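Local coordinates for uncharacterized protein Atu2773 (Agrobacterium tumefaciens, PDB 2QV5), which is of unknown function but belongs to the divergent polysaccharide deacetylases, so it may act on a carbohydrate polymer, at residues A[103-108]-A[134-139]; A[83-88]-A[128-133]; A[182-187]-A[212-217]. One frame throughout, in Å; residues are numbered along the deposited sequence.

Contact 1: A[103-108]-A[134-139]; sequences LLAGDP and GGRFLA
The phenyl ring of Phe137 overlaps the side chain of Leu103 and turns its edge to the backbone of Leu104 and Ala105. Its CG lies opposite the backbone N (chi1 -162°), which swings the ring from the turn 134-139 across to the other loop. There Phe137 CD1 rests 3.5 Å from Leu103 O. The peptide that follows meets the ring at its rim, with Leu104 O 3.7 Å from Phe137 CE1 and Ala105 N 3.6 Å from Phe137 CD1. Leu103 completes the apolar part: its CB is 3.7 Å from Phe137 CE1, and its CD2 comes within 4.1 Å of Phe137 CZ. A broad, flat hydrocarbon suits this place, since Leu88 of strand 82-88 and Ala143 and Val147 of helix 141-153 join Leu103 in touching the ring.

Nearer the surface, Ala105 CB touches Arg136 CG at 4.1 Å. The methyl is small enough to let the two backbones come close, and the arginine offers its aliphatic stem. The peptide between Leu104 and Ala105, at the ring edge, has polar partners for both its groups: Ala105 N bonds to Glu89 OE1 and Leu104 O to Asn112 ND2.

Leu104 to Asp107 form a type I beta turn leading to Pro108, the N-cap of helix 109-120, and Asp107 forms a salt bridge with Arg115 of that helix. Two loops that follow neighbouring parallel strands, packed together as they enter their helices, are what the C-terminal rim of a beta/alpha barrel presents.

Contact 2: A[83-88]-A[128-133]; sequences LLQIPL and GVMNYL
Leu84, Ile86 and Leu88 turn their N-H groups toward strand 128-131 and the corner beyond it, where Gly128 O, Met130 O and Tyr132 O receive them in turn. The bond from Leu84 N to Gly128 O is 3.0 Å; that from Ile86 N to Met130 O is 2.9 Å and almost straight. In return, Leu84 O accepts Met130 N, and Ile86 O takes Tyr132 N from above its carbonyl plane, 46° out of it, as the chain begins to turn. Pro87 costs no pairing here, because its nitrogen, which carries no hydrogen, lies on the other edge of the strand.

Both ends of the Asn131 amide are bonded. Its ND2 donates to Leu133 O at 2.8 Å, with that oxygen in the amide plane, and its OD1 accepts from Asp161 N; the amide thus secures the corner at Tyr132 and joins it to the next strand's end. Gln85 OE1 accepts from Gly38 N, while its NE2 bonds only weakly to a water that donates to Asn131 O at 2.8 Å.

Gln85 and Met130 run side by side, CG to CG at 3.4 Å, the methionine having its CG between backbone N and carbonyl carbon (chi1 57°). On the opposite face branched apolar residues meet: Ile86 CG1 packs on Val129 CB at 4.1 Å. Leu88 CD1 meets Asn131 CB, the two side chains at about a right angle. Gly128 allows Leu83 CD2 to lie 3.5 Å from Gly128 N. Beyond the corner, Leu133 CG sits 3.7 Å above the centre of the Tyr132 ring.

Strand 82-88 is flanked by strand 58-62, which bonds Leu83 and Gln85, and strand 128-131 by strand 157-160; on the face of Ile86 and Val129, helix 109-120 crosses over to complete a beta-alpha-beta unit, Ile86 meeting Leu116 and Ser119.

Contact 3: A[182-187]-A[212-217]; sequences FADVLL and QAIGVA
Asp184 and Ile214 exchange hydrogen bonds. Ile214 N donates to Asp184 OD2 (2.8 Å), meeting the anti side of the carboxylate 21° out of its plane. Ile214 O accepts both Asp184 N at 2.8 Å and Val185 N at 3.2 Å, so two successive N-H groups converge on one carbonyl where strand 180-186 is interrupted. An aspartate suits this break, its carboxylate taking the N-H of Ile214 much as a strand carbonyl would. A water extends the link, donating to Asp184 OD1 and Gln212 O. Regular parallel pairing then resumes, with Val216 N bonded to Val185 O and Leu187 N to Val216 O (2.9 Å).

Helix 193-210 connects these strands in a beta-alpha-beta unit, and strand 212-218 also pairs with strand 30-39, which closes a seven-stranded beta/alpha barrel like that of polysaccharide deacetylases.

Apolar contacts lie on both sides of the sheet. Ala183 CB fits against both methyls of Val216, 3.7 Å from Val216 CG1, and near Ile214 CG2. On the other side Gly215 suits its place because a side chain there would crowd Leu187 CD1, while Leu187 CB approaches Ala217 CB at 4.3 Å, with Ile227 of helix 221-233 touching both.

Contacts 1 and 2 share one part of the barrel, their centres 13 Å apart. Each loop of contact 1 follows a strand of contact 2. Leu103 N probably bonds to Pro87 O (3.1 Å), and Leu103 CD2 packs on Leu88 CD2 at 3.8 Å. Contact 3, later in sequence, belongs to the same sheet and reaches contact 2 through Met130 CE and Val216 CG1, 4.1 Å apart. Contacts 1 and 3 do not touch, their nearest atoms about 7 Å apart. No ligand marks a site; such barrels usually bind substrate at their C-terminal strand ends, so any site probably lies where the strands of contacts 2 and 3 end and the loops of contact 1 begin.

Contact 1: A[103-108]-A[134-139]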
ATOM      1  N   LEU A 103       6.792  11.502  -9.100  1.00 20.48           N
ATOM      2  CA  LEU A 103       5.797  12.280  -9.842  1.00 22.64           C
ATOM      3  C   LEU A 103       5.735  13.687  -9.245  1.00 23.62           C
ATOM      4  O   LEU A 103       5.741  13.851  -8.016  1.00 17.19           O
ATOM      5  CB  LEU A 103       4.425  11.587  -9.828  1.00 26.42           C
ATOM      6  CG  LEU A 103       4.170  10.391 -10.773  1.00 24.99           C
ATOM      7  CD1 LEU A 103       5.109   9.228 -10.573  1.00 18.07           C
ATOM      8  CD2 LEU A 103       2.745   9.893 -10.616  1.00 24.29           C
ATOM      9  N   LEU A 104       5.714  14.693 -10.120  1.00 25.09           N
ATOM     10  CA  LEU A 104       5.807  16.093  -9.709  1.00 23.25           C
ATOM     11  C   LEU A 104       4.558  16.868 -10.084  1.00 26.27           C
ATOM     12  O   LEU A 104       4.044  16.736 -11.201  1.00 24.34           O
ATOM     13  CB  LEU A 104       7.058  16.755 -10.315  1.00 26.24           C
ATOM     14  CG  LEU A 104       8.403  16.064 -10.056  1.00 29.59           C
ATOM     15  CD1 LEU A 104       9.524  16.699 -10.865  1.00 33.42           C
ATOM     16  CD2 LEU A 104       8.749  16.055  -8.565  1.00 31.65           C
ATOM     17  N   ALA A 105       4.083  17.682  -9.140  1.00 23.32           N
ATOM     18  CA  ALA A 105       2.851  18.454  -9.289  1.00 27.42           C
ATOM     19  C   ALA A 105       2.824  19.402 -10.499  1.00 30.57           C
ATOM     20  O   ALA A 105       1.774  19.586 -11.116  1.00 36.53           O
ATOM     21  CB  ALA A 105       2.543  19.216  -7.999  1.00 28.09           C
ATOM     22  N   GLY A 106       3.972  19.983 -10.837  1.00 30.74           N
ATOM     23  CA  GLY A 106       4.053  20.974 -11.913  1.00 38.56           C
ATOM     24  C   GLY A 106       4.262  20.430 -13.320  1.00 38.37           C
ATOM     25  O   GLY A 106       4.089  21.158 -14.296  1.00 37.82           O
ATOM     26  N   ASP A 107       4.629  19.153 -13.421  1.00 39.27           N
ATOM     27  CA  ASP A 107       4.886  18.501 -14.707  1.00 38.28           C
ATOM     28  C   ASP A 107       3.586  18.169 -15.448  1.00 37.41           C
ATOM     29  O   ASP A 107       2.553  17.949 -14.805  1.00 36.03           O
ATOM     30  CB  ASP A 107       5.740  17.242 -14.500  1.00 38.28           C
ATOM     31  CG  ASP A 107       7.234  17.531 -14.553  1.00 46.91           C
ATOM     32  OD1 ASP A 107       7.645  18.464 -15.277  1.00 51.98           O
ATOM     33  OD2 ASP A 107       8.004  16.820 -13.877  1.00 51.45           O
ATOM     34  N   PRO A 108       3.623  18.147 -16.805  1.00 35.15           N
ATOM     35  CA  PRO A 108       2.411  17.804 -17.558  1.00 34.45           C
ATOM     36  C   PRO A 108       2.055  16.328 -17.402  1.00 32.16           C
ATOM     37  O   PRO A 108       2.928  15.521 -17.070  1.00 32.68           O
ATOM     38  CB  PRO A 108       2.802  18.103 -19.007  1.00 34.45           C
ATOM     39  CG  PRO A 108       4.278  17.939 -19.041  1.00 33.97           C
ATOM     40  CD  PRO A 108       4.758  18.431 -17.708  1.00 38.10           C
ATOM     41  N   GLY A 134       4.225  12.321  -0.967  1.00 23.29           N
ATOM     42  CA  GLY A 134       3.211  12.935  -1.809  1.00 17.03           C
ATOM     43  C   GLY A 134       2.436  14.079  -1.204  1.00 22.55           C
ATOM     44  O   GLY A 134       1.366  14.412  -1.701  1.00 24.59           O
ATOM     45  N   GLY A 135       2.980  14.681  -0.142  1.00 19.23           N
ATOM     46  CA  GLY A 135       2.353  15.826   0.524  1.00 23.40           C
ATOM     47  C   GLY A 135       1.931  16.947  -0.409  1.00 25.92           C
ATOM     48  O   GLY A 135       0.807  17.452  -0.316  1.00 32.54           O
ATOM     49  N   ARG A 136       2.830  17.329  -1.311  1.00 26.70           N
ATOM     50  CA  ARG A 136       2.542  18.335  -2.334  1.00 29.42           C
ATOM     51  C   ARG A 136       1.637  17.775  -3.434  1.00 30.33           C
ATOM     52  O   ARG A 136       0.634  18.400  -3.781  1.00 27.95           O
ATOM     53  CB  ARG A 136       3.854  18.887  -2.920  1.00 33.95           C
ATOM     54  CG  ARG A 136       3.727  19.847  -4.120  1.00 42.90           C
ATOM     55  CD  ARG A 136       3.177  21.227  -3.741  1.00 53.47           C
ATOM     56  NE  ARG A 136       3.940  21.876  -2.672  1.00 59.47           N
ATOM     57  CZ  ARG A 136       4.837  22.844  -2.851  1.00 60.63           C
ATOM     58  NH1 ARG A 136       5.111  23.300  -4.069  1.00 60.88           N
ATOM     59  NH2 ARG A 136       5.467  23.356  -1.802  1.00 56.76           N
ATOM     60  N   PHE A 137       1.984  16.594  -3.951  1.00 27.69           N
ATOM     61  CA  PHE A 137       1.299  15.989  -5.100  1.00 27.82           C
ATOM     62  C   PHE A 137      -0.192  15.692  -4.876  1.00 26.70           C
ATOM     63  O   PHE A 137      -1.023  15.967  -5.751  1.00 24.61           O
ATOM     64  CB  PHE A 137       2.022  14.712  -5.544  1.00 27.87           C
ATOM     65  CG  PHE A 137       1.664  14.259  -6.934  1.00 23.65           C
ATOM     66  CD1 PHE A 137       2.369  14.733  -8.030  1.00 27.50           C
ATOM     67  CD2 PHE A 137       0.626  13.356  -7.146  1.00 24.05           C
ATOM     68  CE1 PHE A 137       2.042  14.325  -9.316  1.00 23.69           C
ATOM     69  CE2 PHE A 137       0.295  12.940  -8.428  1.00 19.55           C
ATOM     70  CZ  PHE A 137       1.006  13.418  -9.512  1.00 24.43           C
ATOM     71  N   LEU A 138      -0.520  15.150  -3.705  1.00 22.90           N
ATOM     72  CA  LEU A 138      -1.881  14.698  -3.404  1.00 19.85           C
ATOM     73  C   LEU A 138      -2.896  15.823  -3.247  1.00 19.87           C
ATOM     74  O   LEU A 138      -4.094  15.602  -3.413  1.00 18.25           O
ATOM     75  CB  LEU A 138      -1.892  13.765  -2.175  1.00 23.79           C
ATOM     76  CG  LEU A 138      -1.155  12.423  -2.335  1.00 15.14           C
ATOM     77  CD1 LEU A 138      -0.888  11.766  -0.969  1.00 24.08           C
ATOM     78  CD2 LEU A 138      -1.863  11.453  -3.311  1.00 16.32           C
ATOM     79  N   ALA A 139      -2.408  17.022  -2.937  1.00 20.22           N
ATOM     80  CA  ALA A 139      -3.255  18.209  -2.810  1.00 27.32           C
ATOM     81  C   ALA A 139      -3.517  18.932  -4.147  1.00 26.66           C
ATOM     82  O   ALA A 139      -4.235  19.936  -4.178  1.00 29.75           O
ATOM     83  CB  ALA A 139      -2.645  19.170  -1.784  1.00 29.45           C
TER

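Contact 2: A[83-88]-A[128-133]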
ATOM      1  N   LEU A  83       1.365  -4.617  -2.674  1.00  8.95           N
ATOM      2  CA  LEU A  83       1.080  -3.292  -3.264  1.00  7.25           C
ATOM      3  C   LEU A  83       2.372  -2.669  -3.791  1.00 16.22           C
ATOM      4  O   LEU A  83       3.451  -2.911  -3.236  1.00 15.43           O
ATOM      5  CB  LEU A  83       0.455  -2.355  -2.233  1.00  9.01           C
ATOM      6  CG  LEU A  83      -0.929  -2.715  -1.685  1.00 16.11           C
ATOM      7  CD1 LEU A  83      -1.385  -1.722  -0.661  1.00 12.12           C
ATOM      8  CD2 LEU A  83      -1.959  -2.798  -2.798  1.00  8.71           C
ATOM      9  N   LEU A  84       2.263  -1.875  -4.856  1.00 12.39           N
ATOM     10  CA  LEU A  84       3.397  -1.107  -5.365  1.00 14.32           C
ATOM     11  C   LEU A  84       3.399   0.314  -4.791  1.00  9.34           C
ATOM     12  O   LEU A  84       2.429   1.031  -4.948  1.00 14.20           O
ATOM     13  CB  LEU A  84       3.323  -1.021  -6.890  1.00 13.09           C
ATOM     14  CG  LEU A  84       4.462  -0.289  -7.608  1.00 16.68           C
ATOM     15  CD1 LEU A  84       5.838  -0.899  -7.280  1.00 10.38           C
ATOM     16  CD2 LEU A  84       4.181  -0.323  -9.082  1.00 21.15           C
ATOM     17  N   GLN A  85       4.490   0.720  -4.147  1.00 11.08           N
ATOM     18  CA  GLN A  85       4.595   2.101  -3.642  1.00 15.71           C
ATOM     19  C   GLN A  85       5.168   3.044  -4.691  1.00 15.41           C
ATOM     20  O   GLN A  85       6.293   2.853  -5.158  1.00 19.57           O
ATOM     21  CB  GLN A  85       5.458   2.184  -2.393  1.00 15.07           C
ATOM     22  CG  GLN A  85       4.822   1.652  -1.154  1.00 21.36           C
ATOM     23  CD  GLN A  85       5.801   1.542   0.004  1.00 29.83           C
ATOM     24  OE1 GLN A  85       6.717   0.725  -0.022  1.00 32.07           O
ATOM     25  NE2 GLN A  85       5.600   2.360   1.030  1.00 34.54           N
ATOM     26  N   ILE A  86       4.406   4.078  -5.026  1.00 13.83           N
ATOM     27  CA  ILE A  86       4.788   5.040  -6.047  1.00 16.50           C
ATOM     28  C   ILE A  86       5.310   6.327  -5.411  1.00 19.55           C
ATOM     29  O   ILE A  86       4.591   6.967  -4.646  1.00 20.32           O
ATOM     30  CB  ILE A  86       3.581   5.360  -6.962  1.00 20.48           C
ATOM     31  CG1 ILE A  86       3.053   4.079  -7.611  1.00 17.47           C
ATOM     32  CG2 ILE A  86       3.955   6.388  -8.032  1.00 20.15           C
ATOM     33  CD1 ILE A  86       4.056   3.427  -8.533  1.00 16.30           C
ATOM     34  N   PRO A  87       6.563   6.710  -5.723  1.00 25.65           N
ATOM     35  CA  PRO A  87       7.122   7.961  -5.186  1.00 24.37           C
ATOM     36  C   PRO A  87       6.400   9.208  -5.726  1.00 19.07           C
ATOM     37  O   PRO A  87       6.309   9.390  -6.937  1.00 20.54           O
ATOM     38  CB  PRO A  87       8.588   7.924  -5.648  1.00 23.70           C
ATOM     39  CG  PRO A  87       8.615   7.018  -6.811  1.00 25.93           C
ATOM     40  CD  PRO A  87       7.524   6.002  -6.589  1.00 27.65           C
ATOM     41  N   LEU A  88       5.875  10.034  -4.821  1.00 23.19           N
ATOM     42  CA  LEU A  88       5.148  11.257  -5.183  1.00 21.69           C
ATOM     43  C   LEU A  88       5.757  12.477  -4.492  1.00 25.75           C
ATOM     44  O   LEU A  88       6.353  12.344  -3.427  1.00 21.54           O
ATOM     45  CB  LEU A  88       3.668  11.144  -4.818  1.00 22.81           C
ATOM     46  CG  LEU A  88       2.781  10.011  -5.348  1.00 19.13           C
ATOM     47  CD1 LEU A  88       1.383  10.224  -4.794  1.00 20.17           C
ATOM     48  CD2 LEU A  88       2.731   9.982  -6.863  1.00 20.32           C
ATOM     49  N   GLY A 128      -2.708  -3.258  -6.193  1.00  9.38           N
ATOM     50  CA  GLY A 128      -2.910  -1.838  -6.256  1.00 10.38           C
ATOM     51  C   GLY A 128      -1.662  -1.067  -5.961  1.00 13.62           C
ATOM     52  O   GLY A 128      -0.588  -1.650  -5.770  1.00 10.80           O
ATOM     53  N   VAL A 129      -1.821   0.250  -5.894  1.00 11.16           N
ATOM     54  CA  VAL A 129      -0.706   1.142  -5.639  1.00  9.82           C
ATOM     55  C   VAL A 129      -0.957   1.926  -4.359  1.00 16.02           C
ATOM     56  O   VAL A 129      -2.109   2.128  -3.944  1.00 16.85           O
ATOM     57  CB  VAL A 129      -0.424   2.124  -6.825  1.00 16.12           C
ATOM     58  CG1 VAL A 129      -0.212   1.384  -8.142  1.00 13.62           C
ATOM     59  CG2 VAL A 129      -1.543   3.136  -6.967  1.00 18.09           C
ATOM     60  N   MET A 130       0.124   2.360  -3.725  1.00  9.30           N
ATOM     61  CA  MET A 130       0.004   3.275  -2.601  1.00 15.67           C
ATOM     62  C   MET A 130       1.019   4.398  -2.768  1.00 14.66           C
ATOM     63  O   MET A 130       2.011   4.232  -3.463  1.00 11.68           O
ATOM     64  CB  MET A 130       0.136   2.548  -1.241  1.00 17.84           C
ATOM     65  CG  MET A 130       1.417   1.751  -1.024  1.00 24.99           C
ATOM     66  SD  MET A 130       1.630   0.928   0.605  1.00 32.13           S
ATOM     67  CE  MET A 130       0.867   2.090   1.714  1.00  4.95           C
ATOM     68  N   ASN A 131       0.745   5.549  -2.167  1.00 14.68           N
ATOM     69  CA  ASN A 131       1.668   6.678  -2.255  1.00 20.06           C
ATOM     70  C   ASN A 131       2.860   6.441  -1.351  1.00 20.95           C
ATOM     71  O   ASN A 131       2.722   5.868  -0.272  1.00 19.42           O
ATOM     72  CB  ASN A 131       0.978   7.989  -1.859  1.00 13.22           C
ATOM     73  CG  ASN A 131       0.435   7.961  -0.451  1.00 20.85           C
ATOM     74  OD1 ASN A 131      -0.454   7.173  -0.132  1.00 21.25           O
ATOM     75  ND2 ASN A 131       0.979   8.817   0.409  1.00 18.00           N
ATOM     76  N   TYR A 132       4.036   6.832  -1.826  1.00 20.93           N
ATOM     77  CA  TYR A 132       5.154   7.073  -0.943  1.00 24.12           C
ATOM     78  C   TYR A 132       5.305   8.584  -0.911  1.00 19.57           C
ATOM     79  O   TYR A 132       5.536   9.213  -1.960  1.00 20.13           O
ATOM     80  CB  TYR A 132       6.440   6.398  -1.418  1.00 27.92           C
ATOM     81  CG  TYR A 132       7.620   6.749  -0.528  1.00 34.25           C
ATOM     82  CD1 TYR A 132       7.577   6.493   0.849  1.00 35.66           C
ATOM     83  CD2 TYR A 132       8.758   7.364  -1.050  1.00 34.47           C
ATOM     84  CE1 TYR A 132       8.644   6.834   1.680  1.00 40.12           C
ATOM     85  CE2 TYR A 132       9.838   7.702  -0.225  1.00 40.58           C
ATOM     86  CZ  TYR A 132       9.773   7.435   1.137  1.00 39.91           C
ATOM     87  OH  TYR A 132      10.831   7.773   1.955  1.00 39.32           O
ATOM     88  N   LEU A 133       5.132   9.147   0.286  1.00 18.56           N
ATOM     89  CA  LEU A 133       5.114  10.601   0.528  1.00 22.57           C
ATOM     90  C   LEU A 133       3.947  11.271  -0.198  1.00 21.00           C
ATOM     91  O   LEU A 133       2.805  10.847  -0.040  1.00 22.15           O
ATOM     92  CB  LEU A 133       6.477  11.256   0.243  1.00 20.20           C
ATOM     93  CG  LEU A 133       7.702  10.659   0.951  1.00 27.57           C
ATOM     94  CD1 LEU A 133       8.952  11.366   0.513  1.00 27.24           C
ATOM     95  CD2 LEU A 133       7.561  10.730   2.462  1.00 19.67           C
TER
HETATM   96  O   HOH W   1       3.448   4.754   2.188  1.00 33.80           O

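Contact 3: A[182-187]-A[212-217]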
ATOM      1  N   PHE A 182      -8.443   5.008   2.409  1.00 17.02           N
ATOM      2  CA  PHE A 182      -7.488   5.725   3.255  1.00 16.97           C
ATOM      3  C   PHE A 182      -7.088   4.776   4.369  1.00 20.64           C
ATOM      4  O   PHE A 182      -7.946   4.043   4.894  1.00 16.84           O
ATOM      5  CB  PHE A 182      -8.153   6.954   3.892  1.00 20.84           C
ATOM      6  CG  PHE A 182      -8.266   8.152   2.984  1.00 24.92           C
ATOM      7  CD1 PHE A 182      -7.141   8.904   2.652  1.00 23.94           C
ATOM      8  CD2 PHE A 182      -9.510   8.567   2.513  1.00 26.85           C
ATOM      9  CE1 PHE A 182      -7.248  10.022   1.832  1.00 26.63           C
ATOM     10  CE2 PHE A 182      -9.624   9.697   1.682  1.00 23.45           C
ATOM     11  CZ  PHE A 182      -8.496  10.417   1.348  1.00 27.22           C
ATOM     12  N   ALA A 183      -5.801   4.768   4.723  1.00 14.48           N
ATOM     13  CA  ALA A 183      -5.373   4.090   5.927  1.00 12.44           C
ATOM     14  C   ALA A 183      -5.983   4.822   7.100  1.00 14.07           C
ATOM     15  O   ALA A 183      -6.040   6.058   7.108  1.00 15.66           O
ATOM     16  CB  ALA A 183      -3.853   4.083   6.055  1.00 10.39           C
ATOM     17  N   ASP A 184      -6.455   4.046   8.070  1.00 14.35           N
ATOM     18  CA  ASP A 184      -7.034   4.574   9.303  1.00 17.33           C
ATOM     19  C   ASP A 184      -5.974   4.945  10.338  1.00 19.80           C
ATOM     20  O   ASP A 184      -6.146   5.905  11.093  1.00 18.87           O
ATOM     21  CB  ASP A 184      -7.979   3.539   9.916  1.00 19.44           C
ATOM     22  CG  ASP A 184      -9.173   3.227   9.024  1.00 27.33           C
ATOM     23  OD1 ASP A 184     -10.196   3.937   9.128  1.00 28.85           O
ATOM     24  OD2 ASP A 184      -9.094   2.258   8.229  1.00 21.77           O
ATOM     25  N   VAL A 185      -4.890   4.168  10.405  1.00 13.46           N
ATOM     26  CA  VAL A 185      -3.873   4.353  11.446  1.00 16.95           C
ATOM     27  C   VAL A 185      -2.469   4.201  10.857  1.00 18.02           C
ATOM     28  O   VAL A 185      -2.209   3.242  10.133  1.00 13.45           O
ATOM     29  CB  VAL A 185      -4.043   3.302  12.602  1.00 15.92           C
ATOM     30  CG1 VAL A 185      -3.079   3.577  13.764  1.00 22.37           C
ATOM     31  CG2 VAL A 185      -5.475   3.260  13.107  1.00 17.92           C
ATOM     32  N   LEU A 186      -1.584   5.159  11.152  1.00 17.34           N
ATOM     33  CA  LEU A 186      -0.149   4.979  10.965  1.00 16.74           C
ATOM     34  C   LEU A 186       0.420   4.327  12.229  1.00 21.65           C
ATOM     35  O   LEU A 186       0.402   4.915  13.315  1.00 19.51           O
ATOM     36  CB  LEU A 186       0.554   6.303  10.660  1.00 16.53           C
ATOM     37  CG  LEU A 186       2.095   6.340  10.704  1.00 21.66           C
ATOM     38  CD1 LEU A 186       2.744   5.487   9.613  1.00 21.69           C
ATOM     39  CD2 LEU A 186       2.602   7.782  10.640  1.00 21.50           C
ATOM     40  N   LEU A 187       0.918   3.106  12.088  1.00 14.92           N
ATOM     41  CA  LEU A 187       1.301   2.311  13.259  1.00 17.14           C
ATOM     42  C   LEU A 187       2.655   2.672  13.859  1.00 14.57           C
ATOM     43  O   LEU A 187       2.859   2.502  15.058  1.00 14.38           O
ATOM     44  CB  LEU A 187       1.252   0.811  12.946  1.00 16.96           C
ATOM     45  CG  LEU A 187      -0.065   0.242  12.413  1.00 16.33           C
ATOM     46  CD1 LEU A 187       0.178  -1.161  11.866  1.00 14.46           C
ATOM     47  CD2 LEU A 187      -1.175   0.229  13.473  1.00 14.26           C
ATOM     48  N   GLN A 212     -14.325  -2.585   9.819  1.00 13.22           N
ATOM     49  CA  GLN A 212     -13.021  -2.775   9.166  1.00 15.84           C
ATOM     50  C   GLN A 212     -12.105  -1.567   9.366  1.00 15.70           C
ATOM     51  O   GLN A 212     -12.585  -0.450   9.595  1.00 12.56           O
ATOM     52  CB  GLN A 212     -13.192  -3.065   7.663  1.00 16.48           C
ATOM     53  CG  GLN A 212     -13.845  -1.929   6.857  1.00 16.90           C
ATOM     54  CD  GLN A 212     -14.114  -2.281   5.398  1.00 25.32           C
ATOM     55  OE1 GLN A 212     -14.837  -3.232   5.100  1.00 45.78           O
ATOM     56  NE2 GLN A 212     -13.553  -1.490   4.481  1.00 32.60           N
ATOM     57  N   ALA A 213     -10.797  -1.807   9.283  1.00 14.28           N
ATOM     58  CA  ALA A 213      -9.795  -0.741   9.281  1.00 10.34           C
ATOM     59  C   ALA A 213      -8.468  -1.180   8.664  1.00 12.66           C
ATOM     60  O   ALA A 213      -8.151  -2.367   8.624  1.00  8.89           O
ATOM     61  CB  ALA A 213      -9.556  -0.210  10.695  1.00 11.03           C
ATOM     62  N   ILE A 214      -7.692  -0.193   8.211  1.00  9.58           N
ATOM     63  CA  ILE A 214      -6.393  -0.401   7.567  1.00  9.99           C
ATOM     64  C   ILE A 214      -5.318   0.335   8.357  1.00 13.96           C
ATOM     65  O   ILE A 214      -5.458   1.527   8.637  1.00 13.36           O
ATOM     66  CB  ILE A 214      -6.380   0.116   6.105  1.00  5.25           C
ATOM     67  CG1 ILE A 214      -7.409  -0.625   5.234  1.00  7.13           C
ATOM     68  CG2 ILE A 214      -4.957   0.003   5.502  1.00  8.60           C
ATOM     69  CD1 ILE A 214      -7.708   0.053   3.885  1.00 11.65           C
ATOM     70  N   GLY A 215      -4.265  -0.388   8.742  1.00 10.79           N
ATOM     71  CA  GLY A 215      -3.079   0.206   9.344  1.00 11.48           C
ATOM     72  C   GLY A 215      -1.910   0.136   8.383  1.00 14.35           C
ATOM     73  O   GLY A 215      -1.820  -0.790   7.576  1.00 12.52           O
ATOM     74  N   VAL A 216      -1.031   1.133   8.437  1.00 11.87           N
ATOM     75  CA  VAL A 216       0.165   1.134   7.597  1.00 15.53           C
ATOM     76  C   VAL A 216       1.424   1.263   8.468  1.00 14.37           C
ATOM     77  O   VAL A 216       1.393   1.887   9.529  1.00 16.57           O
ATOM     78  CB  VAL A 216       0.138   2.232   6.493  1.00 19.77           C
ATOM     79  CG1 VAL A 216      -0.904   1.914   5.430  1.00 21.43           C
ATOM     80  CG2 VAL A 216      -0.113   3.616   7.078  1.00 14.08           C
ATOM     81  N   ALA A 217       2.495   0.616   8.029  1.00 12.97           N
ATOM     82  CA  ALA A 217       3.799   0.699   8.675  1.00 12.03           C
ATOM     83  C   ALA A 217       4.900   0.534   7.621  1.00 13.69           C
ATOM     84  O   ALA A 217       4.617   0.187   6.468  1.00 12.57           O
ATOM     85  CB  ALA A 217       3.923  -0.364   9.739  1.00 12.23           C
TER
HETATM   86  O   HOH W   2     -12.440   2.162   9.282  1.00 22.94           O